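Local coordinates for clavulanic acid biosynthesis oligopeptide binding protein 2 (Streptomyces clavuligerus, PDB 2WOL), which probably binds oligopeptides, as an extracellular solute-binding protein of the clavulanic acid biosynthesis pathway, at residues 318-323 and 379-384; 373-378 and 413-418. All coordinates share one frame; numbering follows the deposited sequence.

Interaction 1 of 2, residues 318-323 and 379-384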
loop_
_atom_site.group_PDB
_atom_site.type_symbol
_atom_site.label_atom_id
_atom_site.label_comp_id
_atom_site.label_asym_id
_atom_site.label_seq_id
_atom_site.Cartn_x
_atom_site.Cartn_y
_atom_site.Cartn_z
ATOM N N ASN A 318 -0.637 16.752 26.062
ATOM C CA ASN A 318 -0.684 16.026 27.324
ATOM C C ASN A 318 -1.058 14.571 27.073
ATOM O O ASN A 318 -2.122 14.284 26.510
ATOM C CB ASN A 318 -1.680 16.699 28.275
ATOM C CG ASN A 318 -1.585 16.169 29.688
ATOM O OD1 ASN A 318 -1.886 15.008 29.944
ATOM N ND2 ASN A 318 -1.170 17.024 30.621
ATOM N N VAL A 319 -0.183 13.657 27.486
ATOM C CA VAL A 319 -0.412 12.219 27.272
ATOM C C VAL A 319 -1.741 11.746 27.868
ATOM O O VAL A 319 -2.357 10.816 27.352
ATOM C CB VAL A 319 0.771 11.340 27.784
ATOM C CG1 VAL A 319 0.872 11.375 29.310
ATOM C CG2 VAL A 319 0.644 9.900 27.269
ATOM N N HIS A 320 -2.180 12.387 28.948
ATOM C CA HIS A 320 -3.403 11.965 29.629
ATOM C C HIS A 320 -4.667 12.365 28.891
ATOM O O HIS A 320 -5.664 11.642 28.934
ATOM C CB HIS A 320 -3.385 12.423 31.083
ATOM C CG HIS A 320 -2.297 11.778 31.871
ATOM N ND1 HIS A 320 -1.163 12.449 32.276
ATOM C CD2 HIS A 320 -2.139 10.495 32.268
ATOM C CE1 HIS A 320 -0.367 11.608 32.914
ATOM N NE2 HIS A 320 -0.935 10.416 32.920
ATOM N N VAL A 321 -4.611 13.496 28.194
ATOM C CA VAL A 321 -5.664 13.853 27.246
ATOM C C VAL A 321 -5.770 12.757 26.183
ATOM O O VAL A 321 -6.865 12.297 25.860
ATOM C CB VAL A 321 -5.395 15.225 26.594
ATOM C CG1 VAL A 321 -6.229 15.411 25.332
ATOM C CG2 VAL A 321 -5.666 16.342 27.595
ATOM N N ARG A 322 -4.620 12.318 25.673
ATOM C CA ARG A 322 -4.603 11.337 24.589
ATOM C C ARG A 322 -5.112 9.982 25.062
ATOM O O ARG A 322 -5.864 9.319 24.354
ATOM C CB ARG A 322 -3.207 11.229 23.973
ATOM C CG ARG A 322 -2.678 12.568 23.455
ATOM C CD ARG A 322 -1.477 12.406 22.536
ATOM N NE ARG A 322 -0.319 11.791 23.186
ATOM C CZ ARG A 322 0.664 12.464 23.784
ATOM N NH1 ARG A 322 0.638 13.793 23.846
ATOM N NH2 ARG A 322 1.674 11.801 24.328
ATOM N N ARG A 323 -4.716 9.584 26.269
ATOM C CA ARG A 323 -5.196 8.330 26.853
ATOM C C ARG A 323 -6.687 8.376 27.172
ATOM O O ARG A 323 -7.386 7.377 27.006
ATOM C CB ARG A 323 -4.374 7.946 28.089
ATOM C CG ARG A 323 -2.946 7.563 27.727
ATOM C CD ARG A 323 -2.103 7.214 28.934
ATOM N NE ARG A 323 -0.766 6.816 28.503
ATOM C CZ ARG A 323 0.313 6.801 29.282
ATOM N NH1 ARG A 323 0.238 7.149 30.565
ATOM N NH2 ARG A 323 1.478 6.432 28.772
ATOM N N ARG A 379 -12.156 9.329 32.483
ATOM C CA ARG A 379 -12.346 10.463 33.395
ATOM C C ARG A 379 -11.151 10.648 34.321
ATOM O O ARG A 379 -10.769 11.777 34.634
ATOM C CB ARG A 379 -13.650 10.326 34.191
ATOM C CG ARG A 379 -14.889 10.635 33.361
ATOM C CD ARG A 379 -16.179 10.431 34.129
ATOM N NE ARG A 379 -17.322 10.460 33.217
ATOM C CZ ARG A 379 -18.138 9.434 32.989
ATOM N NH1 ARG A 379 -17.969 8.282 33.626
ATOM N NH2 ARG A 379 -19.141 9.572 32.131
ATOM N N ALA A 380 -10.554 9.537 34.746
ATOM C CA ALA A 380 -9.354 9.592 35.570
ATOM C C ALA A 380 -8.188 10.207 34.796
ATOM O O ALA A 380 -7.426 11.001 35.346
ATOM C CB ALA A 380 -8.993 8.209 36.085
ATOM N N GLU A 381 -8.064 9.852 33.515
ATOM C CA GLU A 381 -7.039 10.434 32.648
ATOM C C GLU A 381 -7.268 11.935 32.465
ATOM O O GLU A 381 -6.323 12.726 32.533
ATOM C CB GLU A 381 -6.996 9.732 31.284
ATOM C CG GLU A 381 -6.576 8.257 31.320
ATOM C CD GLU A 381 -5.114 8.025 31.678
ATOM O OE1 GLU A 381 -4.279 8.942 31.488
ATOM O OE2 GLU A 381 -4.803 6.903 32.142
ATOM N N LEU A 382 -8.521 12.326 32.245
ATOM C CA LEU A 382 -8.867 13.750 32.143
ATOM C C LEU A 382 -8.464 14.527 33.398
ATOM O O LEU A 382 -7.902 15.618 33.298
ATOM C CB LEU A 382 -10.354 13.944 31.835
ATOM C CG LEU A 382 -10.783 13.672 30.389
ATOM C CD1 LEU A 382 -12.290 13.744 30.272
ATOM C CD2 LEU A 382 -10.111 14.648 29.420
ATOM N N ALA A 383 -8.741 13.955 34.570
ATOM C CA ALA A 383 -8.296 14.545 35.833
ATOM C C ALA A 383 -6.773 14.689 35.889
ATOM O O ALA A 383 -6.260 15.720 36.330
ATOM C CB ALA A 383 -8.808 13.730 37.009
ATOM N N ALA A 384 -6.054 13.671 35.418
ATOM C CA ALA A 384 -4.589 13.720 35.377
ATOM C C ALA A 384 -4.070 14.847 34.478
ATOM O O ALA A 384 -2.993 15.396 34.718
ATOM C CB ALA A 384 -4.012 12.379 34.953
HETATM O O HOH W 1 -0.790 16.354 33.433
#
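With CG of Glu-381 anti to its carbonyl carbon (chi1 -65°) and the chain folded back at chi2 (-69°), the carboxylate comes to rest against the aliphatic root of Arg-323, with Glu-381 OE1 3.5 Å from Arg-323 CB. The guanidinium stands almost perpendicular to the carboxylate and makes no salt bridge with it, being carried off to Glu-519 O and the hydroxyl of Tyr-365. The His-320 side chain starts with the same first torsion as Glu-381 and slips beneath Ala-384, whose CB sits over one ring face, 3.8 Å from the ring centroid, in a CH-pi contact. Val-319 CG1 backs the opposite face. At the end of the contact, Asn-318 caps the helix: its OD1 takes the His-320 N-H (2.8 Å, N to OD1). Its ND2 gives a bond to a water, which in turn donates to Ala-384 O, linking this N-cap to the last turn of the partner helix. Helices 319-327 and 375-384 run antiparallel here, 7.6 Å between the local axes, and on their inner side Val-321 and Leu-382 both rest on Phe-391 of strand 391-398.

Interaction 2 of 2, residues 373-378 and 413-418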
loop_
_atom_site.group_PDB
_atom_site.type_symbol
_atom_site.label_atom_id
_atom_site.label_comp_id
_atom_site.label_asym_id
_atom_site.label_seq_id
_atom_site.Cartn_x
_atom_site.Cartn_y
_atom_site.Cartn_z
ATOM N N GLY A 373 -16.184 1.465 25.628
ATOM C CA GLY A 373 -15.458 2.531 26.320
ATOM C C GLY A 373 -15.373 2.299 27.814
ATOM O O GLY A 373 -16.344 1.860 28.434
ATOM N N ASP A 374 -14.205 2.580 28.388
ATOM C CA ASP A 374 -14.038 2.598 29.837
ATOM C C ASP A 374 -14.053 4.058 30.271
ATOM O O ASP A 374 -13.019 4.731 30.279
ATOM C CB ASP A 374 -12.738 1.906 30.256
ATOM C CG ASP A 374 -12.590 1.796 31.768
ATOM O OD1 ASP A 374 -13.303 2.519 32.499
ATOM O OD2 ASP A 374 -11.739 0.997 32.220
ATOM N N LEU A 375 -15.241 4.537 30.625
ATOM C CA LEU A 375 -15.432 5.950 30.915
ATOM C C LEU A 375 -14.851 6.341 32.267
ATOM O O LEU A 375 -14.423 7.478 32.445
ATOM C CB LEU A 375 -16.912 6.333 30.807
ATOM C CG LEU A 375 -17.613 5.987 29.482
ATOM C CD1 LEU A 375 -19.012 6.593 29.448
ATOM C CD2 LEU A 375 -16.805 6.437 28.259
ATOM N N ASP A 376 -14.808 5.393 33.203
ATOM C CA ASP A 376 -14.132 5.627 34.481
ATOM C C ASP A 376 -12.645 5.905 34.257
ATOM O O ASP A 376 -12.096 6.863 34.805
ATOM C CB ASP A 376 -14.303 4.436 35.428
ATOM C CG ASP A 376 -15.696 4.352 36.030
ATOM O OD1 ASP A 376 -16.463 5.339 35.959
ATOM O OD2 ASP A 376 -16.016 3.287 36.600
ATOM N N ALA A 377 -12.000 5.075 33.438
ATOM C CA ALA A 377 -10.580 5.252 33.145
ATOM C C ALA A 377 -10.332 6.557 32.397
ATOM O O ALA A 377 -9.374 7.270 32.694
ATOM C CB ALA A 377 -10.041 4.075 32.355
ATOM N N ALA A 378 -11.204 6.866 31.435
ATOM C CA ALA A 378 -11.106 8.108 30.657
ATOM C C ALA A 378 -11.206 9.345 31.548
ATOM O O ALA A 378 -10.432 10.294 31.391
ATOM C CB ALA A 378 -12.170 8.151 29.566
ATOM N N LEU A 413 -16.743 10.618 22.555
ATOM C CA LEU A 413 -16.015 11.489 23.468
ATOM C C LEU A 413 -16.911 12.448 24.241
ATOM O O LEU A 413 -16.548 12.898 25.326
ATOM C CB LEU A 413 -14.923 12.255 22.712
ATOM C CG LEU A 413 -13.876 11.420 21.961
ATOM C CD1 LEU A 413 -12.738 12.298 21.471
ATOM C CD2 LEU A 413 -13.340 10.275 22.813
ATOM N N ALA A 414 -18.084 12.752 23.687
ATOM C CA ALA A 414 -19.052 13.624 24.366
ATOM C C ALA A 414 -19.466 13.056 25.724
ATOM O O ALA A 414 -19.832 13.803 26.631
ATOM C CB ALA A 414 -20.274 13.853 23.490
ATOM N N ARG A 415 -19.381 11.735 25.861
ATOM C CA ARG A 415 -19.764 11.040 27.093
ATOM C C ARG A 415 -18.905 11.408 28.307
ATOM O O ARG A 415 -19.333 11.209 29.447
ATOM C CB ARG A 415 -19.739 9.525 26.876
ATOM C CG ARG A 415 -20.701 9.042 25.799
ATOM C CD ARG A 415 -20.592 7.541 25.577
ATOM N NE ARG A 415 -19.250 7.152 25.142
ATOM C CZ ARG A 415 -18.801 5.901 25.102
ATOM N NH1 ARG A 415 -19.580 4.889 25.475
ATOM N NH2 ARG A 415 -17.561 5.660 24.691
ATOM N N VAL A 416 -17.705 11.933 28.062
ATOM C CA VAL A 416 -16.805 12.364 29.139
ATOM C C VAL A 416 -16.490 13.867 29.050
ATOM O O VAL A 416 -15.497 14.346 29.603
ATOM C CB VAL A 416 -15.505 11.509 29.195
ATOM C CG1 VAL A 416 -15.835 10.059 29.535
ATOM C CG2 VAL A 416 -14.724 11.595 27.882
ATOM N N GLY A 417 -17.348 14.603 28.347
ATOM C CA GLY A 417 -17.238 16.059 28.278
ATOM C C GLY A 417 -16.219 16.590 27.290
ATOM O O GLY A 417 -15.881 17.775 27.319
ATOM N N ILE A 418 -15.717 15.721 26.417
ATOM C CA ILE A 418 -14.860 16.169 25.328
ATOM C C ILE A 418 -15.770 16.536 24.162
ATOM O O ILE A 418 -16.365 15.660 23.526
ATOM C CB ILE A 418 -13.804 15.110 24.926
ATOM C CG1 ILE A 418 -12.927 14.760 26.136
ATOM C CG2 ILE A 418 -12.950 15.630 23.772
ATOM C CD1 ILE A 418 -12.030 13.535 25.950
#
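The close-packed part of this contact is centred on Leu-375, whose CD2 stands over the middle of the Arg-415 guanidinium, 3.7 Å from Arg-415 NH2, and also meets Val-416 CG1 at 4.0 Å. A bend at chi3 (-61°) turns the end of the arginine chain beneath the leucine, while Arg-415 CB touches the other methyl, Leu-375 CD1. Gly-373 CA lies close by, 4.1 Å from Arg-415 NH2. The guanidinium is held in place by backbone carbonyls: NH2 donates to those of Ala-328 and Arg-372, and NE to that of Ser-412. Deeper in, Ala-378 CB reaches Val-416 CG1 at 4.1 Å. Helix 401-414 is the crossover of a beta-alpha-beta unit joining the parallel strands 391-398 and 418-425, and it ends in a Schellman motif, with Ile-418 N bonded to Leu-413 O (3.1 Å) and Gly-417 at positive phi (81°) as the C-prime residue. No hydrogen bond joins the two segments. On the looser side, Asp-374 points away from the partner and caps its own helix, its OD1 receiving the Ala-377 N-H from above the carboxylate plane, 3.0 Å from Ala-377 N; Asp-376 likewise points away, exposed to solvent.

In the fold
Both interactions use helix 375-384, one at each end: its N-terminal turn meets the turn that closes helix 401-414 in interaction 2, and its C-terminal turns meet the start of helix 319-327 in interaction 1. Interaction 1 is a surface contact, with a carboxylate, an imidazole and a bridging water. Interaction 2 is partly buried and largely apolar, apart from an arginine whose polar end is bonded to carbonyls outside both segments. Their centres lie about 10 Å apart, and they are joined directly: Arg-379 NH2 probably donates a hydrogen bond to Arg-415 O, and Leu-382 packs against Val-416 and Ile-418. Both lie in one peripheral part of the chain, about 34 Å from its centre.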